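Local coordinates for aluminum resistance protein (Clostridium novyi, PDB 3I16) that probably works as a pyridoxal-5'-phosphate-dependent carbon-sulfur lyase of the methionine gamma-lyase family, with a proposed part in aluminum resistance, at residues A80-A83 with R84-T88. Numbering follows the deposited sequence.
Sequences AVYA and RVFNT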
loop_
_atom_site.group_PDB
_atom_site.type_symbol
_atom_site.label_atom_id
_atom_site.label_comp_id
_atom_site.label_asym_id
_atom_site.label_seq_id
_atom_site.Cartn_x
_atom_site.Cartn_y
_atom_site.Cartn_z
ATOM N N ALA B 80 16.433 15.826 -2.598
ATOM C CA ALA B 80 16.780 17.110 -3.204
ATOM C C ALA B 80 15.872 18.216 -2.722
ATOM O O ALA B 80 16.333 19.333 -2.467
ATOM C CB ALA B 80 16.748 17.007 -4.759
ATOM N N VAL B 81 14.574 17.927 -2.616
ATOM C CA VAL B 81 13.630 18.922 -2.079
ATOM C C VAL B 81 13.992 19.281 -0.630
ATOM O O VAL B 81 13.992 20.461 -0.268
ATOM C CB VAL B 81 12.161 18.445 -2.165
ATOM C CG1 VAL B 81 11.234 19.367 -1.385
ATOM C CG2 VAL B 81 11.718 18.350 -3.629
ATOM N N TYR B 82 14.290 18.268 0.190
ATOM C CA TYR B 82 14.666 18.499 1.595
ATOM C C TYR B 82 15.923 19.378 1.694
ATOM O O TYR B 82 15.994 20.297 2.518
ATOM C CB TYR B 82 14.901 17.177 2.352
ATOM C CG TYR B 82 13.755 16.683 3.206
ATOM C CD1 TYR B 82 12.551 16.292 2.646
ATOM C CD2 TYR B 82 13.901 16.557 4.588
ATOM C CE1 TYR B 82 11.500 15.853 3.446
ATOM C CE2 TYR B 82 12.854 16.099 5.402
ATOM C CZ TYR B 82 11.667 15.737 4.821
ATOM O OH TYR B 82 10.638 15.262 5.603
ATOM N N ALA B 83 16.902 19.069 0.856
ATOM C CA ALA B 83 18.175 19.792 0.797
ATOM C C ALA B 83 17.984 21.271 0.444
ATOM O O ALA B 83 18.614 22.145 1.066
ATOM C CB ALA B 83 19.143 19.092 -0.159
ATOM N N ARG B 84 17.068 21.554 -0.490
ATOM C CA ARG B 84 16.716 22.933 -0.799
ATOM C C ARG B 84 16.014 23.621 0.369
ATOM O O ARG B 84 16.317 24.777 0.657
ATOM C CB ARG B 84 15.836 23.024 -2.040
ATOM C CG ARG B 84 16.599 22.775 -3.317
ATOM C CD ARG B 84 15.673 22.754 -4.497
ATOM N NE ARG B 84 16.419 22.441 -5.709
ATOM C CZ ARG B 84 17.090 23.335 -6.428
ATOM N NH1 ARG B 84 17.111 24.626 -6.084
ATOM N NH2 ARG B 84 17.734 22.936 -7.513
ATOM N N VAL B 85 15.082 22.932 1.034
ATOM C CA VAL B 85 14.353 23.519 2.180
ATOM C C VAL B 85 15.313 23.931 3.295
ATOM O O VAL B 85 15.197 25.028 3.848
ATOM C CB VAL B 85 13.281 22.563 2.752
ATOM C CG1 VAL B 85 12.789 23.047 4.111
ATOM C CG2 VAL B 85 12.121 22.400 1.777
ATOM N N PHE B 86 16.257 23.046 3.610
ATOM C CA PHE B 86 17.279 23.272 4.642
ATOM C C PHE B 86 18.551 23.990 4.151
ATOM O O PHE B 86 19.459 24.261 4.930
ATOM C CB PHE B 86 17.658 21.933 5.291
ATOM C CG PHE B 86 16.573 21.359 6.160
ATOM C CD1 PHE B 86 16.346 21.880 7.426
ATOM C CD2 PHE B 86 15.781 20.312 5.726
ATOM C CE1 PHE B 86 15.345 21.357 8.244
ATOM C CE2 PHE B 86 14.784 19.783 6.548
ATOM C CZ PHE B 86 14.568 20.314 7.798
ATOM N N ASN B 87 18.606 24.320 2.872
ATOM C CA ASN B 87 19.771 24.967 2.287
ATOM C C ASN B 87 21.054 24.200 2.565
ATOM O O ASN B 87 22.050 24.773 3.002
ATOM C CB ASN B 87 19.880 26.431 2.746
ATOM C CG ASN B 87 18.653 27.246 2.371
ATOM O OD1 ASN B 87 18.292 27.305 1.195
ATOM N ND2 ASN B 87 18.007 27.885 3.366
ATOM N N THR B 88 21.026 22.892 2.325
ATOM C CA THR B 88 22.218 22.060 2.515
ATOM C C THR B 88 22.632 21.488 1.167
ATOM O O THR B 88 21.891 21.567 0.197
ATOM C CB THR B 88 21.935 20.892 3.443
ATOM O OG1 THR B 88 20.860 20.116 2.892
ATOM C CG2 THR B 88 21.574 21.391 4.852
#
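Tyr82 lays its ring beside that of Phe86, one helical turn on, with CD2 of Tyr82 3.9 Å from CE2 of Phe86. The two side chains point the same way and meet obliquely, through ring carbons alone. Phe86 gets there with CG anti to its own carbonyl carbon (chi1 -71°), which also brings the edge of its ring close to the Tyr82 carbonyl: CD2 of Phe86 lies 3.2 Å from Tyr82 O, near the ring plane. That same oxygen accepts the bond from Phe86 N (3.0 Å). Tyr256 packs against both rings. Elsewhere on the helix, Val81 CG1 and Val85 CG2 come within 4.5 Å of each other, and both valines rest on helix 17-54.

The helix finishes in a Schellman motif. Asn87 takes positive phi (53°), turning the chain back so that Thr88 N reaches Ala83 O at 2.8 Å with an N-H...O angle of 162°; a weak 3.2 Å bond from Asn87 N to Arg84 O completes the pair. Thr88 OG1 lies 3.4 Å from Ala83 CA and is hydrogen-bonded to Ser90 O. Arg84 runs out extended to a salt bridge with Glu55, while Asn87 ND2 bonds Asp232 OD1. The contact thus divides its chemistry: apolar side chains pack helix 73-86 against Tyr256 and helix 17-54, while backbone bonds take up Ala83 O and, weakly, Arg84 O where the chain leaves the helix before strand 90-94.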